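PDB 1U02: trehalose-6-phosphate phosphatase-related protein from Thermoplasma acidophilum, which removes the phosphate from trehalose 6-phosphate to yield free trehalose, using magnesium as cofactor. Local coordinates for residues A[89-93]-A[110-115]; A[99-103]-A[129-134]; A[191-197]-A[206-210]. All blocks are in the same frame, centred on the assembly; numbering follows the deposited sequence.

Contact 1: residues A[89-93]-A[110-115]; sequences FDRIY and RKNLAV
Phe89 and Tyr93, one turn apart on helix 86-96, pack against the beta hairpin of strands 107-111 and 114-118, a helix-on-sheet layer in the smaller alpha/beta part of this HAD-family phosphatase. The hairpin reverses through a type I turn from Lys111 to Ala114, and Phe89 lies along that turn. Its CG stands beside the backbone N (chi1 -74°), which lays the ring flat over the peptide between Leu113 and Ala114: Ala114 N sits 3.6 Å above the ring plane. Atom by atom, Phe89 CB lies 3.5 Å from Asn112 O, CG and CD1 meet Ala114 N, CD2 faces the Leu113 backbone, Phe89 CE2 approaches Leu113 O to 3.4 Å, and CZ borders the same oxygen. At the ring edge Val115 CG2 is 4.0 Å from Phe89 CD1, and this methyl also meets Ile92 CG2. With Phe89 cut back to an alanine, the Leu113-Ala114 peptide is likely to lose its aromatic cover and a gap to open beside the Val115 methyl.

The other end is polar. Arg110 runs extended across the Tyr93 ring, with its CD 3.7 Å from the ring centroid as a CH-pi contact, and its guanidinium lies 23° from the ring plane. The chain then reaches Asp90 in a salt bridge. One water lies within hydrogen-bonding distance of both Phe89 O and Lys111 O, while a second accepts from Arg110 NE. The Arg110 NH2 to Asp90 OD1 bond, 3.0 Å long and 162° at the hydrogen, stays in the guanidinium plane but meets the oxygen from above the carboxylate plane.

Contact 2: residues A[99-103]-A[129-134]; sequences WVSDF and KLRSRI
Trp99 on the short helix 99-102 and Phe103 just beyond its end reach to Arg133 and Leu130 on helix 127-141, an interhelical packing in the smaller alpha/beta part of the HAD-family fold, away from the metal site.

Apolar contacts make its base. Leu130 CD1 meets both aromatic residues, 3.5 Å from Phe103 CE2 and 3.7 Å from Trp99 CE3, so one methyl touches both rings. Ile134 CG1 touches the Trp99 edge at CZ3, and Lys129 CD comes to the Phe103 edge at CE1.

CH-pi contacts follow. Leu130 CB stands over the centre of one Phe103 face, only 10° off the ring normal. Arg133 CD lies over the Trp99 six-membered ring, 4.2 Å from its centroid.

Charge enters through Arg133. Its chain is extended from CG to NE and runs past the indole in the opposing direction; Arg133 CZ is then 5.0 Å from the centroid of the Trp99 five-membered ring and 17° off its normal, a cation-pi contact although the two planes are steeply inclined. Phe103 CZ lies over one face of the Arg133 guanidinium, 3.4 Å above its plane. The aromatic residues therefore probably limit how the group can turn, whereas the salt bridge to Asp102 adds a weak hydrogen bond, Arg133 NH1 to Asp102 OD2 at 3.5 Å, with OD2 at the guanidinium edge.

Contact 3: residues A[191-197]-A[206-210]; sequences DDALTIK and KFHVA
The His208 ring has Lys197 O over one face, offset toward the rim, and His208 CD2 lies 3.7 Å from Lys197 CG. On the other side of the sheet, the Phe207 ring turns an edge to Ile196 CG2, and Phe207 CB is 4.1 Å from Ile196 CG1. These are the two parallel bridge pairs of strands 194-198 and 207-209; the axes of 194-197 and 207-209 run 25° apart.

Three backbone bonds fix the register: Phe207 N to Thr195 O, Lys197 N to Phe207 O, and Val209 N to Lys197 O, the last nearly straight at 2.8 Å and 176°. Just before strand 207-209, Lys206 N is taken by the Thr195 side chain. A chi1 of 49° sets Thr195 OG1 between the backbone N and carbonyl carbon, where it accepts from Lys206 N at 2.8 Å. The Lys206 chain extends back along the segment, and Lys206 NZ bonds weakly to Ala193 O at 3.1 Å.

Strand 207-209 is one of two edge strands of the main HAD sheet within the chain; strand 194-198 also pairs with strand 174-178. Helix 212-229 packs on Ile196, Phe207 and Val209, and helix 181-188 meets Thr195 and Lys197, whose NZ bonds weakly to the carbonyl of the magnesium ligand Asp179.

In the fold
Contacts 1 and 2 lie on the same side of the chain's centre, with segments that alternate along the sequence and nearest atoms about 7 Å apart; contact 3 lies on the opposite side, its centre about 33 Å from that of contact 1 and about 38 Å from that of contact 2. Contact 1 is the most buried, joining a helix to the four-stranded antiparallel sheet, whereas contact 2 packs two helices and is partly exposed. Helix 127-141 links them, since it carries one side of contact 2 and also touches Ile92 of contact 1. Both combine aromatic packing with an arginine salt bridge. Contact 3, partly exposed at the edge of the eight-stranded sheet, depends chiefly on backbone hydrogen bonds.

Contact 1: residues A[89-93]-A[110-115]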
ATOM      1  N   PHE A  89       0.827  17.735  -6.057  1.00 17.75           N
ATOM      2  CA  PHE A  89       1.195  17.299  -4.725  1.00 17.04           C
ATOM      3  C   PHE A  89       2.337  18.100  -4.118  1.00 17.70           C
ATOM      4  O   PHE A  89       2.438  18.200  -2.894  1.00 16.19           O
ATOM      5  CB  PHE A  89       1.470  15.800  -4.743  1.00 16.09           C
ATOM      6  CG  PHE A  89       0.217  14.994  -4.857  1.00 15.22           C
ATOM      7  CD1 PHE A  89      -0.664  14.920  -3.779  1.00 16.02           C
ATOM      8  CD2 PHE A  89      -0.135  14.378  -6.056  1.00 13.88           C
ATOM      9  CE1 PHE A  89      -1.888  14.247  -3.895  1.00 14.23           C
ATOM     10  CE2 PHE A  89      -1.355  13.702  -6.181  1.00 14.27           C
ATOM     11  CZ  PHE A  89      -2.232  13.640  -5.096  1.00 15.18           C
ATOM     12  N   ASP A  90       3.184  18.688  -4.959  1.00 18.07           N
ATOM     13  CA  ASP A  90       4.264  19.527  -4.441  1.00 20.85           C
ATOM     14  C   ASP A  90       3.616  20.758  -3.807  1.00 19.76           C
ATOM     15  O   ASP A  90       3.981  21.169  -2.704  1.00 19.35           O
ATOM     16  CB  ASP A  90       5.212  19.985  -5.555  1.00 24.85           C
ATOM     17  CG  ASP A  90       6.132  18.877  -6.037  1.00 28.77           C
ATOM     18  OD1 ASP A  90       6.528  18.026  -5.209  1.00 28.76           O
ATOM     19  OD2 ASP A  90       6.471  18.869  -7.242  1.00 31.81           O
ATOM     20  N   ARG A  91       2.647  21.337  -4.512  1.00 18.45           N
ATOM     21  CA  ARG A  91       1.944  22.521  -4.030  1.00 19.03           C
ATOM     22  C   ARG A  91       1.105  22.209  -2.790  1.00 17.78           C
ATOM     23  O   ARG A  91       1.027  23.019  -1.865  1.00 15.90           O
ATOM     24  CB  ARG A  91       1.043  23.100  -5.129  1.00 21.78           C
ATOM     25  CG  ARG A  91       1.804  23.586  -6.364  1.00 28.54           C
ATOM     26  CD  ARG A  91       1.013  24.635  -7.163  1.00 33.64           C
ATOM     27  NE  ARG A  91      -0.153  24.093  -7.862  1.00 39.13           N
ATOM     28  CZ  ARG A  91      -0.095  23.295  -8.928  1.00 41.74           C
ATOM     29  NH1 ARG A  91       1.079  22.935  -9.437  1.00 42.29           N
ATOM     30  NH2 ARG A  91      -1.215  22.862  -9.494  1.00 42.36           N
ATOM     31  N   ILE A  92       0.476  21.037  -2.776  1.00 15.48           N
ATOM     32  CA  ILE A  92      -0.345  20.647  -1.633  1.00 14.88           C
ATOM     33  C   ILE A  92       0.505  20.588  -0.369  1.00 13.99           C
ATOM     34  O   ILE A  92       0.101  21.083   0.683  1.00 14.54           O
ATOM     35  CB  ILE A  92      -1.025  19.279  -1.876  1.00 14.93           C
ATOM     36  CG1 ILE A  92      -2.108  19.437  -2.952  1.00 14.91           C
ATOM     37  CG2 ILE A  92      -1.631  18.747  -0.575  1.00 12.69           C
ATOM     38  CD1 ILE A  92      -2.736  18.131  -3.398  1.00 16.17           C
ATOM     39  N   TYR A  93       1.686  19.991  -0.475  1.00 14.77           N
ATOM     40  CA  TYR A  93       2.571  19.886   0.674  1.00 16.43           C
ATOM     41  C   TYR A  93       3.034  21.271   1.116  1.00 16.45           C
ATOM     42  O   TYR A  93       3.042  21.589   2.304  1.00 16.41           O
ATOM     43  CB  TYR A  93       3.798  19.034   0.342  1.00 17.90           C
ATOM     44  CG  TYR A  93       4.726  18.913   1.521  1.00 20.01           C
ATOM     45  CD1 TYR A  93       4.373  18.147   2.626  1.00 21.15           C
ATOM     46  CD2 TYR A  93       5.921  19.630   1.570  1.00 22.23           C
ATOM     47  CE1 TYR A  93       5.181  18.100   3.762  1.00 23.24           C
ATOM     48  CE2 TYR A  93       6.738  19.592   2.701  1.00 23.72           C
ATOM     49  CZ  TYR A  93       6.356  18.827   3.791  1.00 24.67           C
ATOM     50  OH  TYR A  93       7.131  18.813   4.926  1.00 27.18           O
ATOM     51  N   ARG A 110       5.060  13.427   3.097  1.00 16.06           N
ATOM     52  CA  ARG A 110       5.070  13.860   1.712  1.00 18.43           C
ATOM     53  C   ARG A 110       5.562  12.785   0.757  1.00 17.48           C
ATOM     54  O   ARG A 110       6.546  12.104   1.032  1.00 16.64           O
ATOM     55  CB  ARG A 110       5.953  15.102   1.570  1.00 20.14           C
ATOM     56  CG  ARG A 110       6.105  15.597   0.148  1.00 23.36           C
ATOM     57  CD  ARG A 110       7.095  16.746   0.091  1.00 26.82           C
ATOM     58  NE  ARG A 110       7.129  17.381  -1.221  1.00 30.54           N
ATOM     59  CZ  ARG A 110       7.817  18.485  -1.497  1.00 33.53           C
ATOM     60  NH1 ARG A 110       8.533  19.077  -0.547  1.00 33.01           N
ATOM     61  NH2 ARG A 110       7.789  18.998  -2.722  1.00 34.37           N
ATOM     62  N   LYS A 111       4.865  12.642  -0.367  1.00 17.59           N
ATOM     63  CA  LYS A 111       5.238  11.681  -1.401  1.00 14.52           C
ATOM     64  C   LYS A 111       4.970  12.360  -2.743  1.00 12.67           C
ATOM     65  O   LYS A 111       4.188  13.305  -2.810  1.00 11.44           O
ATOM     66  CB  LYS A 111       4.414  10.401  -1.256  1.00 15.71           C
ATOM     67  CG  LYS A 111       4.608   9.775   0.115  1.00 18.70           C
ATOM     68  CD  LYS A 111       3.693   8.622   0.401  1.00 19.14           C
ATOM     69  CE  LYS A 111       3.831   8.238   1.871  1.00 19.06           C
ATOM     70  NZ  LYS A 111       3.208   6.940   2.191  1.00 17.47           N
ATOM     71  N   ASN A 112       5.612  11.891  -3.808  1.00 12.23           N
ATOM     72  CA  ASN A 112       5.416  12.516  -5.112  1.00 12.84           C
ATOM     73  C   ASN A 112       3.971  12.524  -5.605  1.00 12.76           C
ATOM     74  O   ASN A 112       3.550  13.473  -6.273  1.00 11.37           O
ATOM     75  CB  ASN A 112       6.309  11.856  -6.165  1.00 14.59           C
ATOM     76  CG  ASN A 112       7.780  12.064  -5.885  1.00 16.47           C
ATOM     77  OD1 ASN A 112       8.179  13.116  -5.391  1.00 19.26           O
ATOM     78  ND2 ASN A 112       8.598  11.070  -6.213  1.00 19.56           N
ATOM     79  N   LEU A 113       3.208  11.483  -5.288  1.00 11.80           N
ATOM     80  CA  LEU A 113       1.819  11.427  -5.740  1.00 12.52           C
ATOM     81  C   LEU A 113       0.800  11.282  -4.617  1.00 12.34           C
ATOM     82  O   LEU A 113      -0.296  10.755  -4.822  1.00 13.25           O
ATOM     83  CB  LEU A 113       1.634  10.298  -6.760  1.00 11.07           C
ATOM     84  CG  LEU A 113       2.376  10.546  -8.085  1.00 12.17           C
ATOM     85  CD1 LEU A 113       2.280   9.323  -8.993  1.00 11.88           C
ATOM     86  CD2 LEU A 113       1.783  11.781  -8.769  1.00 13.43           C
ATOM     87  N   ALA A 114       1.153  11.764  -3.434  1.00 11.57           N
ATOM     88  CA  ALA A 114       0.233  11.694  -2.305  1.00 11.25           C
ATOM     89  C   ALA A 114       0.804  12.404  -1.095  1.00 11.32           C
ATOM     90  O   ALA A 114       2.020  12.521  -0.949  1.00 13.38           O
ATOM     91  CB  ALA A 114      -0.064  10.229  -1.945  1.00 11.35           C
ATOM     92  N   VAL A 115      -0.088  12.901  -0.249  1.00 10.93           N
ATOM     93  CA  VAL A 115       0.300  13.548   0.996  1.00 10.62           C
ATOM     94  C   VAL A 115      -0.591  12.887   2.028  1.00 11.14           C
ATOM     95  O   VAL A 115      -1.820  12.963   1.953  1.00 10.57           O
ATOM     96  CB  VAL A 115       0.049  15.068   0.993  1.00 12.37           C
ATOM     97  CG1 VAL A 115       0.455  15.651   2.345  1.00  9.81           C
ATOM     98  CG2 VAL A 115       0.857  15.724  -0.122  1.00 11.09           C
TER
HETATM   99  O   HOH W   1       3.730  16.071  -1.768  1.00 30.36           O
HETATM  100  O   HOH W   2       5.658  16.184  -3.397  1.00 32.76           O

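Contact 2: residues A[99-103]-A[129-134]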
ATOM      1  N   TRP A  99       0.608  23.023   8.889  1.00 18.44           N
ATOM      2  CA  TRP A  99      -0.453  22.546   9.768  1.00 17.09           C
ATOM      3  C   TRP A  99       0.074  21.728  10.942  1.00 15.22           C
ATOM      4  O   TRP A  99      -0.643  21.508  11.920  1.00 12.83           O
ATOM      5  CB  TRP A  99      -1.476  21.720   8.985  1.00 19.96           C
ATOM      6  CG  TRP A  99      -2.247  22.519   7.963  1.00 21.65           C
ATOM      7  CD1 TRP A  99      -2.166  23.863   7.736  1.00 23.03           C
ATOM      8  CD2 TRP A  99      -3.207  22.011   7.032  1.00 20.58           C
ATOM      9  NE1 TRP A  99      -3.015  24.223   6.716  1.00 23.19           N
ATOM     10  CE2 TRP A  99      -3.666  23.104   6.266  1.00 21.57           C
ATOM     11  CE3 TRP A  99      -3.722  20.733   6.765  1.00 20.32           C
ATOM     12  CZ2 TRP A  99      -4.622  22.958   5.251  1.00 20.86           C
ATOM     13  CZ3 TRP A  99      -4.674  20.589   5.753  1.00 20.15           C
ATOM     14  CH2 TRP A  99      -5.109  21.695   5.012  1.00 19.46           C
ATOM     15  N   VAL A 100       1.320  21.271  10.849  1.00 13.98           N
ATOM     16  CA  VAL A 100       1.905  20.507  11.943  1.00 14.34           C
ATOM     17  C   VAL A 100       1.981  21.373  13.206  1.00 14.39           C
ATOM     18  O   VAL A 100       1.990  20.854  14.319  1.00 14.01           O
ATOM     19  CB  VAL A 100       3.323  19.984  11.603  1.00 13.44           C
ATOM     20  CG1 VAL A 100       3.247  19.006  10.434  1.00 14.99           C
ATOM     21  CG2 VAL A 100       4.253  21.142  11.265  1.00 15.29           C
ATOM     22  N   SER A 101       2.045  22.689  13.034  1.00 15.90           N
ATOM     23  CA  SER A 101       2.099  23.583  14.186  1.00 19.37           C
ATOM     24  C   SER A 101       0.682  24.013  14.581  1.00 19.28           C
ATOM     25  O   SER A 101       0.404  24.258  15.753  1.00 19.24           O
ATOM     26  CB  SER A 101       2.980  24.810  13.893  1.00 18.99           C
ATOM     27  OG  SER A 101       2.489  25.570  12.804  1.00 21.28           O
ATOM     28  N   ASP A 102      -0.220  24.086  13.605  1.00 19.53           N
ATOM     29  CA  ASP A 102      -1.601  24.462  13.895  1.00 20.61           C
ATOM     30  C   ASP A 102      -2.291  23.349  14.686  1.00 20.80           C
ATOM     31  O   ASP A 102      -3.139  23.609  15.543  1.00 20.06           O
ATOM     32  CB  ASP A 102      -2.378  24.725  12.601  1.00 22.29           C
ATOM     33  CG  ASP A 102      -1.800  25.874  11.794  1.00 24.44           C
ATOM     34  OD1 ASP A 102      -1.308  26.851  12.400  1.00 25.20           O
ATOM     35  OD2 ASP A 102      -1.856  25.810  10.550  1.00 27.19           O
ATOM     36  N   PHE A 103      -1.910  22.107  14.400  1.00 18.60           N
ATOM     37  CA  PHE A 103      -2.484  20.941  15.069  1.00 18.26           C
ATOM     38  C   PHE A 103      -1.357  20.075  15.628  1.00 17.67           C
ATOM     39  O   PHE A 103      -1.037  19.022  15.064  1.00 14.76           O
ATOM     40  CB  PHE A 103      -3.300  20.121  14.066  1.00 20.20           C
ATOM     41  CG  PHE A 103      -4.342  20.920  13.334  1.00 20.68           C
ATOM     42  CD1 PHE A 103      -5.504  21.336  13.982  1.00 23.22           C
ATOM     43  CD2 PHE A 103      -4.155  21.266  11.997  1.00 20.77           C
ATOM     44  CE1 PHE A 103      -6.474  22.088  13.305  1.00 22.62           C
ATOM     45  CE2 PHE A 103      -5.115  22.019  11.310  1.00 22.72           C
ATOM     46  CZ  PHE A 103      -6.277  22.429  11.965  1.00 21.37           C
ATOM     47  N   LYS A 129     -12.154  19.784  12.389  1.00 18.66           N
ATOM     48  CA  LYS A 129     -11.675  20.996  11.736  1.00 19.10           C
ATOM     49  C   LYS A 129     -10.598  20.661  10.707  1.00 18.20           C
ATOM     50  O   LYS A 129     -10.623  21.157   9.582  1.00 16.59           O
ATOM     51  CB  LYS A 129     -11.109  21.964  12.780  1.00 21.06           C
ATOM     52  CG  LYS A 129     -10.519  23.231  12.196  1.00 24.75           C
ATOM     53  CD  LYS A 129      -9.860  24.074  13.277  1.00 29.02           C
ATOM     54  CE  LYS A 129      -9.320  25.378  12.710  1.00 32.57           C
ATOM     55  NZ  LYS A 129     -10.403  26.242  12.147  1.00 34.87           N
ATOM     56  N   LEU A 130      -9.647  19.817  11.100  1.00 17.41           N
ATOM     57  CA  LEU A 130      -8.572  19.423  10.198  1.00 16.97           C
ATOM     58  C   LEU A 130      -9.147  18.687   8.998  1.00 16.84           C
ATOM     59  O   LEU A 130      -8.753  18.930   7.862  1.00 16.57           O
ATOM     60  CB  LEU A 130      -7.571  18.511  10.912  1.00 17.55           C
ATOM     61  CG  LEU A 130      -6.465  17.945  10.014  1.00 15.93           C
ATOM     62  CD1 LEU A 130      -5.600  19.074   9.460  1.00 16.12           C
ATOM     63  CD2 LEU A 130      -5.620  16.969  10.813  1.00 20.26           C
ATOM     64  N   ARG A 131     -10.080  17.782   9.259  1.00 16.97           N
ATOM     65  CA  ARG A 131     -10.697  17.018   8.190  1.00 17.99           C
ATOM     66  C   ARG A 131     -11.308  17.936   7.138  1.00 17.37           C
ATOM     67  O   ARG A 131     -11.124  17.717   5.939  1.00 16.22           O
ATOM     68  CB  ARG A 131     -11.772  16.083   8.758  1.00 20.59           C
ATOM     69  CG  ARG A 131     -12.487  15.249   7.705  1.00 26.63           C
ATOM     70  CD  ARG A 131     -13.535  14.331   8.330  1.00 31.84           C
ATOM     71  NE  ARG A 131     -14.290  13.594   7.313  1.00 36.74           N
ATOM     72  CZ  ARG A 131     -15.255  12.717   7.578  1.00 38.34           C
ATOM     73  NH1 ARG A 131     -15.598  12.456   8.833  1.00 39.62           N
ATOM     74  NH2 ARG A 131     -15.880  12.098   6.584  1.00 39.47           N
ATOM     75  N   SER A 132     -12.022  18.969   7.583  1.00 17.35           N
ATOM     76  CA  SER A 132     -12.654  19.902   6.656  1.00 18.87           C
ATOM     77  C   SER A 132     -11.608  20.680   5.859  1.00 17.58           C
ATOM     78  O   SER A 132     -11.825  20.988   4.688  1.00 17.42           O
ATOM     79  CB  SER A 132     -13.574  20.878   7.408  1.00 20.51           C
ATOM     80  OG  SER A 132     -12.835  21.767   8.228  1.00 24.26           O
ATOM     81  N   ARG A 133     -10.475  20.995   6.491  1.00 16.74           N
ATOM     82  CA  ARG A 133      -9.405  21.718   5.797  1.00 17.02           C
ATOM     83  C   ARG A 133      -8.830  20.849   4.690  1.00 16.64           C
ATOM     84  O   ARG A 133      -8.576  21.320   3.585  1.00 16.04           O
ATOM     85  CB  ARG A 133      -8.259  22.086   6.746  1.00 19.63           C
ATOM     86  CG  ARG A 133      -8.523  23.232   7.701  1.00 22.85           C
ATOM     87  CD  ARG A 133      -7.197  23.668   8.327  1.00 27.86           C
ATOM     88  NE  ARG A 133      -7.345  24.716   9.331  1.00 29.17           N
ATOM     89  CZ  ARG A 133      -6.326  25.278   9.976  1.00 31.16           C
ATOM     90  NH1 ARG A 133      -5.080  24.895   9.719  1.00 30.78           N
ATOM     91  NH2 ARG A 133      -6.552  26.225  10.877  1.00 29.91           N
ATOM     92  N   ILE A 134      -8.602  19.580   5.005  1.00 16.74           N
ATOM     93  CA  ILE A 134      -8.050  18.644   4.030  1.00 16.69           C
ATOM     94  C   ILE A 134      -8.996  18.496   2.839  1.00 17.48           C
ATOM     95  O   ILE A 134      -8.564  18.514   1.686  1.00 19.23           O
ATOM     96  CB  ILE A 134      -7.809  17.262   4.676  1.00 16.38           C
ATOM     97  CG1 ILE A 134      -6.687  17.375   5.708  1.00 17.24           C
ATOM     98  CG2 ILE A 134      -7.453  16.231   3.607  1.00 15.91           C
ATOM     99  CD1 ILE A 134      -6.519  16.138   6.576  1.00 15.79           C
TER

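Contact 3: residues A[191-197]-A[206-210]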
ATOM      1  N   ASP A 191     -11.774 -12.193  -7.755  1.00 30.45           N
ATOM      2  CA  ASP A 191     -12.327 -13.312  -6.996  1.00 31.62           C
ATOM      3  C   ASP A 191     -11.946 -14.710  -7.481  1.00 30.98           C
ATOM      4  O   ASP A 191     -12.148 -15.690  -6.761  1.00 31.13           O
ATOM      5  CB  ASP A 191     -13.854 -13.189  -6.911  1.00 34.36           C
ATOM      6  CG  ASP A 191     -14.536 -13.379  -8.251  1.00 37.08           C
ATOM      7  OD1 ASP A 191     -14.429 -14.481  -8.825  1.00 40.94           O
ATOM      8  OD2 ASP A 191     -15.186 -12.428  -8.730  1.00 40.22           O
ATOM      9  N   ASP A 192     -11.390 -14.810  -8.685  1.00 29.94           N
ATOM     10  CA  ASP A 192     -10.992 -16.109  -9.209  1.00 30.33           C
ATOM     11  C   ASP A 192      -9.577 -16.471  -8.757  1.00 30.27           C
ATOM     12  O   ASP A 192      -9.063 -17.538  -9.086  1.00 30.40           O
ATOM     13  CB  ASP A 192     -11.068 -16.120 -10.740  1.00 31.68           C
ATOM     14  CG  ASP A 192     -10.102 -15.139 -11.383  1.00 32.97           C
ATOM     15  OD1 ASP A 192     -10.205 -13.925 -11.109  1.00 32.59           O
ATOM     16  OD2 ASP A 192      -9.243 -15.586 -12.170  1.00 34.08           O
ATOM     17  N   ALA A 193      -8.951 -15.581  -7.996  1.00 28.12           N
ATOM     18  CA  ALA A 193      -7.595 -15.818  -7.514  1.00 26.31           C
ATOM     19  C   ALA A 193      -7.589 -16.371  -6.094  1.00 24.85           C
ATOM     20  O   ALA A 193      -8.619 -16.387  -5.417  1.00 24.30           O
ATOM     21  CB  ALA A 193      -6.788 -14.521  -7.573  1.00 26.49           C
ATOM     22  N   LEU A 194      -6.425 -16.833  -5.648  1.00 24.33           N
ATOM     23  CA  LEU A 194      -6.284 -17.362  -4.296  1.00 23.50           C
ATOM     24  C   LEU A 194      -6.123 -16.151  -3.384  1.00 23.37           C
ATOM     25  O   LEU A 194      -5.012 -15.663  -3.157  1.00 23.03           O
ATOM     26  CB  LEU A 194      -5.057 -18.273  -4.199  1.00 22.66           C
ATOM     27  CG  LEU A 194      -4.996 -19.246  -3.013  1.00 25.40           C
ATOM     28  CD1 LEU A 194      -3.800 -20.174  -3.174  1.00 24.76           C
ATOM     29  CD2 LEU A 194      -4.906 -18.483  -1.703  1.00 26.72           C
ATOM     30  N   THR A 195      -7.250 -15.663  -2.878  1.00 22.53           N
ATOM     31  CA  THR A 195      -7.279 -14.495  -2.010  1.00 22.25           C
ATOM     32  C   THR A 195      -7.001 -14.842  -0.550  1.00 22.43           C
ATOM     33  O   THR A 195      -7.579 -15.780  -0.001  1.00 22.52           O
ATOM     34  CB  THR A 195      -8.643 -13.792  -2.129  1.00 24.67           C
ATOM     35  OG1 THR A 195      -9.691 -14.764  -1.994  1.00 25.28           O
ATOM     36  CG2 THR A 195      -8.768 -13.114  -3.493  1.00 24.27           C
ATOM     37  N   ILE A 196      -6.116 -14.071   0.076  1.00 20.53           N
ATOM     38  CA  ILE A 196      -5.738 -14.304   1.467  1.00 18.85           C
ATOM     39  C   ILE A 196      -5.937 -13.052   2.318  1.00 19.14           C
ATOM     40  O   ILE A 196      -5.315 -12.016   2.072  1.00 16.56           O
ATOM     41  CB  ILE A 196      -4.253 -14.728   1.568  1.00 17.47           C
ATOM     42  CG1 ILE A 196      -3.996 -15.972   0.715  1.00 17.92           C
ATOM     43  CG2 ILE A 196      -3.883 -14.975   3.018  1.00 17.91           C
ATOM     44  CD1 ILE A 196      -2.532 -16.363   0.648  1.00 17.59           C
ATOM     45  N   LYS A 197      -6.793 -13.150   3.327  1.00 19.95           N
ATOM     46  CA  LYS A 197      -7.052 -12.018   4.209  1.00 21.06           C
ATOM     47  C   LYS A 197      -6.178 -12.123   5.451  1.00 21.19           C
ATOM     48  O   LYS A 197      -6.046 -13.197   6.036  1.00 20.95           O
ATOM     49  CB  LYS A 197      -8.526 -11.997   4.623  1.00 22.18           C
ATOM     50  CG  LYS A 197      -8.900 -10.947   5.672  1.00 24.63           C
ATOM     51  CD  LYS A 197      -8.891  -9.533   5.103  1.00 28.12           C
ATOM     52  CE  LYS A 197      -9.542  -8.540   6.062  1.00 29.85           C
ATOM     53  NZ  LYS A 197      -8.902  -8.552   7.399  1.00 33.46           N
ATOM     54  N   LYS A 206     -10.510 -16.379   0.098  1.00 25.83           N
ATOM     55  CA  LYS A 206     -10.572 -17.834   0.141  1.00 26.88           C
ATOM     56  C   LYS A 206      -9.820 -18.418   1.333  1.00 26.89           C
ATOM     57  O   LYS A 206     -10.193 -19.472   1.851  1.00 26.89           O
ATOM     58  CB  LYS A 206     -10.030 -18.419  -1.163  1.00 26.23           C
ATOM     59  CG  LYS A 206     -10.871 -18.039  -2.368  1.00 27.57           C
ATOM     60  CD  LYS A 206     -10.334 -18.629  -3.655  1.00 27.22           C
ATOM     61  CE  LYS A 206     -11.184 -18.174  -4.832  1.00 27.93           C
ATOM     62  NZ  LYS A 206     -10.601 -18.611  -6.123  1.00 30.81           N
ATOM     63  N   PHE A 207      -8.771 -17.725   1.771  1.00 26.41           N
ATOM     64  CA  PHE A 207      -7.966 -18.175   2.903  1.00 23.93           C
ATOM     65  C   PHE A 207      -7.824 -17.016   3.884  1.00 24.88           C
ATOM     66  O   PHE A 207      -7.805 -15.849   3.480  1.00 23.07           O
ATOM     67  CB  PHE A 207      -6.586 -18.620   2.420  1.00 23.64           C
ATOM     68  CG  PHE A 207      -5.822 -19.439   3.422  1.00 24.35           C
ATOM     69  CD1 PHE A 207      -6.289 -20.693   3.819  1.00 24.52           C
ATOM     70  CD2 PHE A 207      -4.618 -18.974   3.944  1.00 24.08           C
ATOM     71  CE1 PHE A 207      -5.561 -21.475   4.721  1.00 25.08           C
ATOM     72  CE2 PHE A 207      -3.880 -19.746   4.847  1.00 25.40           C
ATOM     73  CZ  PHE A 207      -4.352 -20.999   5.236  1.00 25.24           C
ATOM     74  N   HIS A 208      -7.716 -17.329   5.168  1.00 23.02           N
ATOM     75  CA  HIS A 208      -7.602 -16.278   6.169  1.00 24.98           C
ATOM     76  C   HIS A 208      -6.526 -16.569   7.205  1.00 23.67           C
ATOM     77  O   HIS A 208      -6.465 -17.673   7.741  1.00 24.35           O
ATOM     78  CB  HIS A 208      -8.955 -16.095   6.867  1.00 27.38           C
ATOM     79  CG  HIS A 208      -8.974 -14.991   7.878  1.00 32.59           C
ATOM     80  ND1 HIS A 208      -8.216 -15.020   9.030  1.00 33.43           N
ATOM     81  CD2 HIS A 208      -9.651 -13.819   7.903  1.00 34.98           C
ATOM     82  CE1 HIS A 208      -8.424 -13.912   9.719  1.00 34.51           C
ATOM     83  NE2 HIS A 208      -9.292 -13.166   9.057  1.00 35.09           N
ATOM     84  N   VAL A 209      -5.674 -15.578   7.475  1.00 21.68           N
ATOM     85  CA  VAL A 209      -4.614 -15.715   8.479  1.00 19.84           C
ATOM     86  C   VAL A 209      -4.764 -14.624   9.550  1.00 20.06           C
ATOM     87  O   VAL A 209      -5.367 -13.576   9.304  1.00 19.73           O
ATOM     88  CB  VAL A 209      -3.200 -15.647   7.841  1.00 19.78           C
ATOM     89  CG1 VAL A 209      -2.972 -16.877   6.982  1.00 17.90           C
ATOM     90  CG2 VAL A 209      -3.036 -14.374   7.013  1.00 17.01           C
ATOM     91  N   ALA A 210      -4.220 -14.880  10.736  1.00 20.00           N
ATOM     92  CA  ALA A 210      -4.338 -13.955  11.865  1.00 20.81           C
ATOM     93  C   ALA A 210      -3.570 -12.638  11.792  1.00 21.18           C
ATOM     94  O   ALA A 210      -4.126 -11.580  12.090  1.00 19.87           O
ATOM     95  CB  ALA A 210      -3.973 -14.681  13.154  1.00 23.83           C
TER